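Local coordinates for acetyl-CoA hydrolase/transferase family protein (Porphyromonas gingivalis, PDB 2NVV), which probably hydrolyses acetyl-CoA or transfers coenzyme A between acyl groups and acetate, as other members of its family do, and binds zinc, at residues A123-A128 / P146-L151; H414-V419 / K434-R439; A289-M294 / L307-S312; D233-F238 / I390-S395. All coordinates share one frame; numbering follows the deposited sequence.

Contact 1 (A123-A128 / P146-L151); sequences AIIEVA and PTICRL
A beta-alpha-beta crossover brings Ala123 and Ile125 of strand 122-127 against Ile148 and Cys149 of helix 145-151. Ala123 is the small end of the interface. Its CB lies 3.7 Å from the carbonyl O of Ile148 and 4.2 Å from Ile148 CB, so the methyl rests on the helix backbone and on the root of the isoleucine together. Two residues further along the strand, on the same side of it, Ile125 presents both of its branches to the helix. The end of the longer one, Ile125 CD1, comes to 4.1 Å from Cys149 SG, and the short branch, Ile125 CG2, is 4.2 Å from the same sulfur; SG thus sits against two methyl groups of one side chain. Ile125 CG2 also faces Ile148 CD1 at 4.3 Å. This last contact depends on Ile148 CG1 standing between its own backbone N and carbonyl carbon (chi1 54°), with CD1 extended beyond it. Strand 122-127 is an inner member of the seven-stranded parallel sheet, and the helix leads on to its neighbour, strand 154-160. The short segments run at 136° to each other, their axes 8.5 Å apart. Ile155 and Val157 of the neighbouring strand also touch Ile125, while Ile124, turned to the other side of the sheet, packs on Pro32. On the far side of the helix, Thr147 and Leu151 lie against helix 108-113.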
loop_
_atom_site.group_PDB
_atom_site.type_symbol
_atom_site.label_atom_id
_atom_site.label_comp_id
_atom_site.label_asym_id
_atom_site.label_seq_id
_atom_site.Cartn_x
_atom_site.Cartn_y
_atom_site.Cartn_z
ATOM N N ALA A 123 28.181 -9.367 7.529
ATOM C CA ALA A 123 27.025 -9.312 8.402
ATOM C C ALA A 123 27.540 -9.334 9.833
ATOM O O ALA A 123 28.303 -10.232 10.206
ATOM C CB ALA A 123 26.126 -10.511 8.151
ATOM N N ILE A 124 27.162 -8.329 10.623
ATOM C CA ILE A 124 27.558 -8.287 12.028
ATOM C C ILE A 124 26.294 -8.694 12.779
ATOM O O ILE A 124 25.256 -8.062 12.613
ATOM C CB ILE A 124 27.950 -6.875 12.502
ATOM C CG1 ILE A 124 28.765 -6.138 11.433
ATOM C CG2 ILE A 124 28.733 -6.982 13.798
ATOM C CD1 ILE A 124 30.128 -6.678 11.184
ATOM N N ILE A 125 26.366 -9.744 13.593
ATOM C CA ILE A 125 25.185 -10.183 14.321
ATOM C C ILE A 125 25.418 -10.433 15.810
ATOM O O ILE A 125 26.514 -10.796 16.221
ATOM C CB ILE A 125 24.605 -11.474 13.697
ATOM C CG1 ILE A 125 25.624 -12.608 13.793
ATOM C CG2 ILE A 125 24.253 -11.234 12.244
ATOM C CD1 ILE A 125 25.120 -13.952 13.281
ATOM N N GLU A 126 24.390 -10.201 16.621
ATOM C CA GLU A 126 24.489 -10.477 18.051
ATOM C C GLU A 126 23.817 -11.834 18.266
ATOM O O GLU A 126 22.726 -12.084 17.764
ATOM C CB GLU A 126 23.790 -9.418 18.894
ATOM C CG GLU A 126 23.929 -9.720 20.370
ATOM C CD GLU A 126 23.235 -8.725 21.253
ATOM O OE1 GLU A 126 23.948 -7.955 21.928
ATOM O OE2 GLU A 126 21.980 -8.720 21.268
ATOM N N VAL A 127 24.456 -12.706 19.030
ATOM C CA VAL A 127 23.935 -14.045 19.223
ATOM C C VAL A 127 23.852 -14.512 20.676
ATOM O O VAL A 127 24.549 -13.993 21.563
ATOM C CB VAL A 127 24.803 -15.027 18.394
ATOM C CG1 VAL A 127 24.412 -16.438 18.651
ATOM C CG2 VAL A 127 24.644 -14.719 16.910
ATOM N N ALA A 128 22.970 -15.480 20.915
ATOM C CA ALA A 128 22.802 -16.066 22.246
ATOM C C ALA A 128 23.590 -17.372 22.235
ATOM O O ALA A 128 23.919 -17.928 23.284
ATOM C CB ALA A 128 21.318 -16.341 22.535
ATOM N N PRO A 146 18.208 -13.682 8.816
ATOM C CA PRO A 146 18.428 -14.771 7.860
ATOM C C PRO A 146 18.905 -14.361 6.473
ATOM O O PRO A 146 19.691 -15.074 5.849
ATOM C CB PRO A 146 17.081 -15.502 7.843
ATOM C CG PRO A 146 16.093 -14.470 8.299
ATOM C CD PRO A 146 16.844 -13.737 9.370
ATOM N N THR A 147 18.455 -13.209 5.997
ATOM C CA THR A 147 18.853 -12.760 4.679
ATOM C C THR A 147 20.288 -12.236 4.644
ATOM O O THR A 147 21.026 -12.544 3.709
ATOM C CB THR A 147 17.893 -11.682 4.155
ATOM O OG1 THR A 147 16.553 -12.192 4.196
ATOM C CG2 THR A 147 18.246 -11.293 2.716
ATOM N N ILE A 148 20.691 -11.458 5.648
ATOM C CA ILE A 148 22.052 -10.932 5.653
ATOM C C ILE A 148 23.085 -12.041 5.873
ATOM O O ILE A 148 24.200 -11.968 5.364
ATOM C CB ILE A 148 22.252 -9.796 6.724
ATOM C CG1 ILE A 148 21.835 -10.267 8.109
ATOM C CG2 ILE A 148 21.450 -8.572 6.335
ATOM C CD1 ILE A 148 21.997 -9.208 9.170
ATOM N N CYS A 149 22.709 -13.066 6.630
ATOM C CA CYS A 149 23.597 -14.190 6.892
ATOM C C CYS A 149 23.767 -15.036 5.639
ATOM O O CYS A 149 24.837 -15.614 5.400
ATOM C CB CYS A 149 23.040 -15.062 8.010
ATOM S SG CYS A 149 23.244 -14.387 9.673
ATOM N N ARG A 150 22.709 -15.103 4.839
ATOM C CA ARG A 150 22.731 -15.874 3.610
ATOM C C ARG A 150 23.537 -15.173 2.522
ATOM O O ARG A 150 24.385 -15.789 1.871
ATOM C CB ARG A 150 21.304 -16.103 3.100
ATOM C CG ARG A 150 21.271 -16.794 1.759
ATOM C CD ARG A 150 20.117 -16.330 0.884
ATOM N NE ARG A 150 18.926 -17.165 1.035
ATOM C CZ ARG A 150 18.180 -17.581 0.014
ATOM N NH1 ARG A 150 18.510 -17.241 -1.230
ATOM N NH2 ARG A 150 17.097 -18.325 0.234
ATOM N N LEU A 151 23.271 -13.881 2.340
ATOM C CA LEU A 151 23.923 -13.082 1.312
ATOM C C LEU A 151 25.339 -12.570 1.589
ATOM O O LEU A 151 26.069 -12.274 0.645
ATOM C CB LEU A 151 23.035 -11.886 0.976
ATOM C CG LEU A 151 21.962 -11.949 -0.116
ATOM C CD1 LEU A 151 21.437 -13.357 -0.306
ATOM C CD2 LEU A 151 20.847 -10.968 0.267
#

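Contact 2 (H414-V419 / K434-R439); sequences HSEHSV and KNPRER. With ZN (zinc ion), chain G.
The guanidinium of Arg439 and the carboxylate of Glu416 meet nearly perpendicular, their planes 87° apart. Glu416 CB lies over one face of the guanidinium; the other rests on the backbone at Asn435 and Pro436, with Pro436 N 3.4 Å above the plane of the Arg439 group, toward its rim. The imidazole of His417 has Glu416 CG over the centre of one face. Arg439 NH2 forms a salt bridge with Glu416 OE2 at 2.8 Å, but the hydrogen bond within it is weak (128° at the hydrogen), since the oxygen stands off the guanidinium plane on the side of Glu416 CB. Two carbonyls also hold the arginine: Arg439 NH1 donates to Lys434 O (3.0 Å) and NH2 to Phe359 O. The backbone N of Asn435, the N-cap residue of helix 436-446, donates to Glu438 OE1 at 2.9 Å. The two oxygens of Glu416 are divided between tasks. OE2 takes the arginine while OE1 binds zinc at 2.5 Å; Arg439, in the second shell, probably helps to orient the carboxylate and may favour its charged form. His417 NE2 reaches the same metal at 2.1 Å, and water 1 is 2.4 Å from the zinc ion. An ST turn, in which Ser415 OG accepts from His417 N, shapes the backbone around Glu416. His411 and Asp413 of the second subunit complete the coordination, making this a zinc site shared across the dimer interface.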
loop_
_atom_site.group_PDB
_atom_site.type_symbol
_atom_site.label_atom_id
_atom_site.label_comp_id
_atom_site.label_asym_id
_atom_site.label_seq_id
_atom_site.Cartn_x
_atom_site.Cartn_y
_atom_site.Cartn_z
ATOM N N HIS A 414 0.550 7.884 4.028
ATOM C CA HIS A 414 -0.618 7.011 3.881
ATOM C C HIS A 414 -1.740 7.818 3.246
ATOM O O HIS A 414 -1.965 8.957 3.627
ATOM C CB HIS A 414 -1.027 6.453 5.243
ATOM C CG HIS A 414 0.112 5.831 5.989
ATOM N ND1 HIS A 414 0.941 6.557 6.820
ATOM C CD2 HIS A 414 0.621 4.578 5.952
ATOM C CE1 HIS A 414 1.913 5.778 7.261
ATOM N NE2 HIS A 414 1.742 4.573 6.748
ATOM N N SER A 415 -2.431 7.233 2.273
ATOM C CA SER A 415 -3.492 7.934 1.571
ATOM C C SER A 415 -4.918 7.655 2.046
ATOM O O SER A 415 -5.179 6.696 2.788
ATOM C CB SER A 415 -3.421 7.628 0.080
ATOM O OG SER A 415 -4.071 6.408 -0.208
ATOM N N GLU A 416 -5.830 8.512 1.585
ATOM C CA GLU A 416 -7.248 8.434 1.898
ATOM C C GLU A 416 -7.818 7.043 1.639
ATOM O O GLU A 416 -8.804 6.645 2.252
ATOM C CB GLU A 416 -8.014 9.456 1.048
ATOM C CG GLU A 416 -7.750 9.345 -0.453
ATOM C CD GLU A 416 -8.677 10.225 -1.276
ATOM O OE1 GLU A 416 -8.435 10.399 -2.493
ATOM O OE2 GLU A 416 -9.658 10.740 -0.706
ATOM N N HIS A 417 -7.190 6.316 0.723
ATOM C CA HIS A 417 -7.635 4.977 0.349
ATOM C C HIS A 417 -7.180 3.906 1.326
ATOM O O HIS A 417 -7.646 2.775 1.269
ATOM C CB HIS A 417 -7.102 4.622 -1.041
ATOM C CG HIS A 417 -7.373 5.669 -2.070
ATOM N ND1 HIS A 417 -8.639 5.934 -2.547
ATOM C CD2 HIS A 417 -6.551 6.562 -2.669
ATOM C CE1 HIS A 417 -8.589 6.948 -3.391
ATOM N NE2 HIS A 417 -7.332 7.347 -3.484
ATOM N N SER A 418 -6.274 4.266 2.224
ATOM C CA SER A 418 -5.749 3.301 3.170
ATOM C C SER A 418 -6.099 3.586 4.616
ATOM O O SER A 418 -6.194 2.666 5.419
ATOM C CB SER A 418 -4.225 3.213 3.020
ATOM O OG SER A 418 -3.855 2.748 1.734
ATOM N N VAL A 419 -6.280 4.856 4.953
ATOM C CA VAL A 419 -6.611 5.239 6.320
ATOM C C VAL A 419 -8.117 5.090 6.559
ATOM O O VAL A 419 -8.928 5.788 5.946
ATOM C CB VAL A 419 -6.177 6.689 6.589
ATOM C CG1 VAL A 419 -6.335 7.006 8.056
ATOM C CG2 VAL A 419 -4.737 6.890 6.142
ATOM N N LYS A 434 -17.085 7.206 3.268
ATOM C CA LYS A 434 -17.234 8.650 3.117
ATOM C C LYS A 434 -16.359 9.251 2.037
ATOM O O LYS A 434 -15.246 8.784 1.796
ATOM C CB LYS A 434 -16.936 9.340 4.451
ATOM C CG LYS A 434 -18.035 9.141 5.463
ATOM C CD LYS A 434 -17.627 9.579 6.852
ATOM C CE LYS A 434 -18.815 9.429 7.806
ATOM N NZ LYS A 434 -18.442 9.628 9.227
ATOM N N ASN A 435 -16.871 10.279 1.376
ATOM C CA ASN A 435 -16.110 10.951 0.334
ATOM C C ASN A 435 -15.250 11.998 1.042
ATOM O O ASN A 435 -15.307 12.113 2.269
ATOM C CB ASN A 435 -17.052 11.600 -0.701
ATOM C CG ASN A 435 -17.847 12.756 -0.138
ATOM O OD1 ASN A 435 -18.589 13.408 -0.859
ATOM N ND2 ASN A 435 -17.695 13.017 1.148
ATOM N N PRO A 436 -14.450 12.773 0.289
ATOM C CA PRO A 436 -13.596 13.787 0.923
ATOM C C PRO A 436 -14.278 14.776 1.866
ATOM O O PRO A 436 -13.845 14.949 3.008
ATOM C CB PRO A 436 -12.930 14.460 -0.274
ATOM C CG PRO A 436 -12.772 13.299 -1.226
ATOM C CD PRO A 436 -14.121 12.631 -1.143
ATOM N N ARG A 437 -15.349 15.415 1.399
ATOM C CA ARG A 437 -16.062 16.388 2.215
ATOM C C ARG A 437 -16.687 15.799 3.471
ATOM O O ARG A 437 -16.651 16.418 4.542
ATOM C CB ARG A 437 -17.143 17.081 1.394
ATOM C CG ARG A 437 -16.602 18.180 0.508
ATOM C CD ARG A 437 -17.703 18.877 -0.272
ATOM N NE ARG A 437 -17.145 19.921 -1.122
ATOM C CZ ARG A 437 -16.689 21.086 -0.668
ATOM N NH1 ARG A 437 -16.186 21.980 -1.516
ATOM N NH2 ARG A 437 -16.751 21.369 0.631
ATOM N N GLU A 438 -17.261 14.610 3.346
ATOM C CA GLU A 438 -17.893 13.957 4.488
ATOM C C GLU A 438 -16.879 13.519 5.538
ATOM O O GLU A 438 -17.137 13.591 6.734
ATOM C CB GLU A 438 -18.717 12.753 4.014
ATOM C CG GLU A 438 -19.792 13.144 3.017
ATOM C CD GLU A 438 -20.343 11.963 2.248
ATOM O OE1 GLU A 438 -19.571 11.018 1.969
ATOM O OE2 GLU A 438 -21.548 11.987 1.901
ATOM N N ARG A 439 -15.706 13.081 5.103
ATOM C CA ARG A 439 -14.720 12.649 6.083
ATOM C C ARG A 439 -13.982 13.850 6.709
ATOM O O ARG A 439 -13.452 13.757 7.813
ATOM C CB ARG A 439 -13.764 11.609 5.460
ATOM C CG ARG A 439 -12.675 12.129 4.570
ATOM C CD ARG A 439 -11.767 10.964 4.173
ATOM N NE ARG A 439 -12.319 10.192 3.069
ATOM C CZ ARG A 439 -12.058 10.446 1.789
ATOM N NH1 ARG A 439 -12.604 9.694 0.832
ATOM N NH2 ARG A 439 -11.233 11.442 1.465
HETATM ZN ZN ZN G . -6.788 9.258 -4.047
HETATM O O HOH W 1 -4.998 9.386 -2.448
#

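Contact 3 (A289-M294 / L307-S312); sequences AVIALM and LSVSRS
Both chi angles of Ile291 lie near -60° (chi1 -56°), which sets CG1 beside the backbone N and carries the longer branch out of helix 288-295 toward Leu307 and Val309. Leu307 reaches the same place by another route: CG lies opposite the backbone N across CA-CB (chi1 -179°), and the end of the side chain comes nearer the helix than the direction of its root would suggest. The branches then share out the contact. Ile291 CD1 touches Leu307 CD1 at 3.9 Å, whereas one bond further back Ile291 CG1 meets Val309 CG1 at 3.8 Å. Ile291 lies roughly perpendicular to both partners, and the packing is purely apolar. Helix 288-295, whose Val290 rests on strand 299-304, here packs on the strand-to-helix connection 306-318, and the single isoleucine spans it from the end of strand 306-307 to the residue just ahead of the N-cap, Ser310. The following helix closes over the group: Ile291 also touches Val313 and Ile317, Leu307 packs on Ile317, and Val309 on Ile314. A polar link runs beside these apolar contacts, the hydroxyl of Ser310 being hydrogen-bonded to Asp288 OD1 at the start of the other helix. The side chain of Val309 lies about 10 Å from that of Val259, predicted to bind CoA, and that of Leu307 about 11 Å from the side chain of Glu284, the predicted site of the thioester intermediate.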
loop_
_atom_site.group_PDB
_atom_site.type_symbol
_atom_site.label_atom_id
_atom_site.label_comp_id
_atom_site.label_asym_id
_atom_site.label_seq_id
_atom_site.Cartn_x
_atom_site.Cartn_y
_atom_site.Cartn_z
ATOM N N ALA A 289 4.583 -2.934 27.962
ATOM C CA ALA A 289 3.127 -2.899 28.095
ATOM C C ALA A 289 2.456 -4.211 27.702
ATOM O O ALA A 289 1.480 -4.620 28.326
ATOM C CB ALA A 289 2.552 -1.753 27.280
ATOM N N VAL A 290 2.983 -4.870 26.672
ATOM C CA VAL A 290 2.429 -6.148 26.208
ATOM C C VAL A 290 2.725 -7.243 27.223
ATOM O O VAL A 290 1.859 -8.045 27.573
ATOM C CB VAL A 290 3.025 -6.550 24.825
ATOM C CG1 VAL A 290 2.663 -7.983 24.485
ATOM C CG2 VAL A 290 2.510 -5.609 23.749
ATOM N N ILE A 291 3.961 -7.263 27.702
ATOM C CA ILE A 291 4.381 -8.248 28.694
ATOM C C ILE A 291 3.500 -8.150 29.947
ATOM O O ILE A 291 3.063 -9.166 30.493
ATOM C CB ILE A 291 5.848 -8.018 29.080
ATOM C CG1 ILE A 291 6.710 -8.051 27.818
ATOM C CG2 ILE A 291 6.294 -9.057 30.083
ATOM C CD1 ILE A 291 6.671 -9.377 27.091
ATOM N N ALA A 292 3.240 -6.921 30.386
ATOM C CA ALA A 292 2.427 -6.679 31.569
ATOM C C ALA A 292 1.043 -7.304 31.435
ATOM O O ALA A 292 0.562 -7.952 32.363
ATOM C CB ALA A 292 2.305 -5.168 31.817
ATOM N N LEU A 293 0.407 -7.100 30.279
ATOM C CA LEU A 293 -0.914 -7.650 30.004
ATOM C C LEU A 293 -0.858 -9.162 29.869
ATOM O O LEU A 293 -1.833 -9.866 30.151
ATOM C CB LEU A 293 -1.479 -7.045 28.720
ATOM C CG LEU A 293 -1.850 -5.570 28.856
ATOM C CD1 LEU A 293 -2.332 -5.021 27.519
ATOM C CD2 LEU A 293 -2.929 -5.424 29.935
HETATM N N MSE A 294 0.297 -9.652 29.433
HETATM C CA MSE A 294 0.526 -11.077 29.254
HETATM C C MSE A 294 0.530 -11.782 30.614
HETATM O O MSE A 294 -0.064 -12.853 30.776
HETATM C CB MSE A 294 1.862 -11.280 28.545
HETATM C CG MSE A 294 2.007 -12.608 27.868
HETATM SE SE MSE A 294 3.555 -12.613 26.728
HETATM C CE MSE A 294 4.420 -14.187 27.453
ATOM N N LEU A 307 11.699 -8.177 20.801
ATOM C CA LEU A 307 11.184 -8.083 22.153
ATOM C C LEU A 307 11.986 -6.922 22.715
ATOM O O LEU A 307 13.093 -7.107 23.226
ATOM C CB LEU A 307 11.474 -9.366 22.940
ATOM C CG LEU A 307 10.973 -9.437 24.386
ATOM C CD1 LEU A 307 9.468 -9.379 24.425
ATOM C CD2 LEU A 307 11.459 -10.728 25.014
ATOM N N SER A 308 11.438 -5.722 22.574
ATOM C CA SER A 308 12.102 -4.521 23.049
ATOM C C SER A 308 11.575 -4.135 24.417
ATOM O O SER A 308 10.722 -3.257 24.532
ATOM C CB SER A 308 11.879 -3.385 22.056
ATOM O OG SER A 308 12.432 -3.715 20.795
ATOM N N VAL A 309 12.098 -4.786 25.451
ATOM C CA VAL A 309 11.660 -4.529 26.818
ATOM C C VAL A 309 12.775 -4.019 27.726
ATOM O O VAL A 309 13.953 -4.159 27.409
ATOM C CB VAL A 309 11.063 -5.799 27.440
ATOM C CG1 VAL A 309 9.864 -6.258 26.617
ATOM C CG2 VAL A 309 12.129 -6.887 27.516
ATOM N N SER A 310 12.390 -3.424 28.853
ATOM C CA SER A 310 13.359 -2.892 29.801
ATOM C C SER A 310 14.129 -4.029 30.464
ATOM O O SER A 310 13.731 -5.185 30.365
ATOM C CB SER A 310 12.648 -2.040 30.855
ATOM O OG SER A 310 11.621 -2.767 31.496
ATOM N N ARG A 311 15.233 -3.698 31.127
ATOM C CA ARG A 311 16.064 -4.702 31.792
ATOM C C ARG A 311 15.291 -5.482 32.847
ATOM O O ARG A 311 15.474 -6.687 32.998
ATOM C CB ARG A 311 17.281 -4.044 32.446
ATOM C CG ARG A 311 18.178 -5.019 33.212
ATOM C CD ARG A 311 19.322 -4.297 33.901
ATOM N NE ARG A 311 20.068 -3.451 32.973
ATOM C CZ ARG A 311 21.052 -2.635 33.335
ATOM N NH1 ARG A 311 21.681 -1.896 32.430
ATOM N NH2 ARG A 311 21.408 -2.562 34.607
ATOM N N SER A 312 14.430 -4.791 33.579
ATOM C CA SER A 312 13.645 -5.442 34.619
ATOM C C SER A 312 12.726 -6.497 34.026
ATOM O O SER A 312 12.551 -7.580 34.586
ATOM C CB SER A 312 12.808 -4.413 35.370
ATOM O OG SER A 312 11.821 -5.065 36.163
#

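Contact 4 (D233-F238 / I390-S395); sequences DNVAAF and IFTTPS
Ile390 points its CB from strand 389-392 toward helix 226-245, where Phe238 receives the end of its side chain. From CB the longer branch leaves beside the backbone N (chi1 -56°) and continues extended, so that Ile390 CG1 is still 4.6 Å from Phe238 CE2 while the terminal CD1 closes to 4.1 Å from that atom. CD1 approaches the ring at its edge, near the ring plane, and is also 4.2 Å from Phe238 CD2. The two side chains run alongside each other in opposite senses, the isoleucine leaving the strand as the phenylalanine comes down from the helix. Val235, one helical turn before Phe238, makes the second contact, with its CG2 at 3.8 Å from Thr392 CG2; the valine and threonine stand nearly square to each other. The strand is the middle one of a five-stranded mixed sheet, and helices 226-245 and 261-272 pack together on this face: Val235 touches Val266 of the second helix, and the side chain of Thr392 also touches Val262 there, a residue predicted to bind CoA. Thr392 OG1 makes a weak hydrogen bond with Asn351 O of the adjacent strand. Strand 421-424, on the other side, brings Ile423 against both Val235 and Ile390, and Val421 against Phe238. Phe391, alternating with Ile390 and Thr392, faces the opposite side of the sheet and meets the ring of His414.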
loop_
_atom_site.group_PDB
_atom_site.type_symbol
_atom_site.label_atom_id
_atom_site.label_comp_id
_atom_site.label_asym_id
_atom_site.label_seq_id
_atom_site.Cartn_x
_atom_site.Cartn_y
_atom_site.Cartn_z
ATOM N N ASP A 233 -8.323 5.269 25.582
ATOM C CA ASP A 233 -9.661 4.841 25.939
ATOM C C ASP A 233 -10.531 4.849 24.707
ATOM O O ASP A 233 -11.326 3.927 24.487
ATOM C CB ASP A 233 -10.270 5.783 26.982
ATOM C CG ASP A 233 -11.570 5.241 27.569
ATOM O OD1 ASP A 233 -11.500 4.339 28.429
ATOM O OD2 ASP A 233 -12.656 5.699 27.158
ATOM N N ASN A 234 -10.391 5.891 23.898
ATOM C CA ASN A 234 -11.193 5.991 22.691
ATOM C C ASN A 234 -10.962 4.813 21.766
ATOM O O ASN A 234 -11.912 4.286 21.187
ATOM C CB ASN A 234 -10.905 7.293 21.961
ATOM C CG ASN A 234 -11.342 8.498 22.755
ATOM O OD1 ASN A 234 -12.197 8.392 23.619
ATOM N ND2 ASN A 234 -10.765 9.656 22.455
ATOM N N VAL A 235 -9.704 4.398 21.638
ATOM C CA VAL A 235 -9.356 3.266 20.793
ATOM C C VAL A 235 -10.044 2.006 21.282
ATOM O O VAL A 235 -10.713 1.322 20.518
ATOM C CB VAL A 235 -7.839 3.017 20.783
ATOM C CG1 VAL A 235 -7.522 1.810 19.906
ATOM C CG2 VAL A 235 -7.112 4.250 20.274
ATOM N N ALA A 236 -9.879 1.708 22.565
ATOM C CA ALA A 236 -10.484 0.522 23.170
ATOM C C ALA A 236 -12.017 0.524 23.111
ATOM O O ALA A 236 -12.631 -0.501 22.794
ATOM C CB ALA A 236 -10.025 0.394 24.603
ATOM N N ALA A 237 -12.637 1.662 23.417
ATOM C CA ALA A 237 -14.094 1.751 23.375
ATOM C C ALA A 237 -14.640 1.625 21.944
ATOM O O ALA A 237 -15.719 1.076 21.721
ATOM C CB ALA A 237 -14.547 3.061 23.987
ATOM N N PHE A 238 -13.902 2.147 20.977
ATOM C CA PHE A 238 -14.315 2.081 19.588
ATOM C C PHE A 238 -14.346 0.620 19.154
ATOM O O PHE A 238 -15.320 0.140 18.569
ATOM C CB PHE A 238 -13.323 2.860 18.722
ATOM C CG PHE A 238 -13.454 2.592 17.243
ATOM C CD1 PHE A 238 -14.593 2.974 16.550
ATOM C CD2 PHE A 238 -12.428 1.956 16.548
ATOM C CE1 PHE A 238 -14.716 2.732 15.191
ATOM C CE2 PHE A 238 -12.544 1.707 15.186
ATOM C CZ PHE A 238 -13.695 2.100 14.504
ATOM N N ILE A 390 -6.187 2.058 11.961
ATOM C CA ILE A 390 -6.435 3.170 12.862
ATOM C C ILE A 390 -5.191 4.026 13.066
ATOM O O ILE A 390 -4.072 3.523 13.165
ATOM C CB ILE A 390 -6.889 2.661 14.246
ATOM C CG1 ILE A 390 -8.120 1.769 14.097
ATOM C CG2 ILE A 390 -7.171 3.842 15.169
ATOM C CD1 ILE A 390 -8.483 1.021 15.362
ATOM N N PHE A 391 -5.395 5.329 13.123
ATOM C CA PHE A 391 -4.300 6.247 13.352
ATOM C C PHE A 391 -4.655 7.133 14.539
ATOM O O PHE A 391 -5.746 7.710 14.606
ATOM C CB PHE A 391 -4.034 7.073 12.101
ATOM C CG PHE A 391 -3.134 6.387 11.121
ATOM C CD1 PHE A 391 -1.749 6.378 11.318
ATOM C CD2 PHE A 391 -3.661 5.722 10.016
ATOM C CE1 PHE A 391 -0.895 5.717 10.426
ATOM C CE2 PHE A 391 -2.820 5.055 9.118
ATOM C CZ PHE A 391 -1.429 5.054 9.325
ATOM N N THR A 392 -3.735 7.199 15.492
ATOM C CA THR A 392 -3.916 7.997 16.694
ATOM C C THR A 392 -2.946 9.159 16.711
ATOM O O THR A 392 -1.901 9.112 16.077
ATOM C CB THR A 392 -3.653 7.172 17.935
ATOM O OG1 THR A 392 -2.344 6.619 17.830
ATOM C CG2 THR A 392 -4.669 6.057 18.072
ATOM N N THR A 393 -3.300 10.198 17.458
ATOM C CA THR A 393 -2.456 11.381 17.574
ATOM C C THR A 393 -3.099 12.462 18.436
ATOM O O THR A 393 -4.299 12.750 18.310
ATOM C CB THR A 393 -2.179 12.043 16.207
ATOM O OG1 THR A 393 -1.449 13.255 16.408
ATOM C CG2 THR A 393 -3.488 12.396 15.497
ATOM N N PRO A 394 -2.319 13.059 19.350
ATOM C CA PRO A 394 -2.911 14.116 20.164
ATOM C C PRO A 394 -3.320 15.176 19.149
ATOM O O PRO A 394 -2.671 15.320 18.122
ATOM C CB PRO A 394 -1.751 14.543 21.065
ATOM C CG PRO A 394 -0.524 14.163 20.277
ATOM C CD PRO A 394 -0.913 12.824 19.724
ATOM N N SER A 395 -4.405 15.891 19.412
ATOM C CA SER A 395 -4.888 16.900 18.466
ATOM C C SER A 395 -3.939 18.075 18.249
ATOM O O SER A 395 -3.858 18.613 17.146
ATOM C CB SER A 395 -6.252 17.434 18.916
ATOM O OG SER A 395 -6.135 18.241 20.076
#

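In the fold
Contact 1 comes first along the chain, in the seven-stranded parallel sheet of the N-terminal domain. Contact 3 falls within the chain between the two halves of contact 4, and contact 2 follows. Contact 4 lies on the five-stranded mixed sheet and contact 2 in the loop and helix flanking its strands 421-424 and 427-430; their centres are about 38 Å and 41 Å from that of contact 1. Contact 3 lies between, its centre about 25 Å from contact 1 and about 22 Å from contact 4. Only contacts 2 and 4 touch, centres about 17 Å apart: Val419 CG1 packs on Phe391 CD2 at 3.6 Å. Strand 389-392 thus stands between helices near predicted CoA-binding residues and the loop carrying intersubunit zinc ligands.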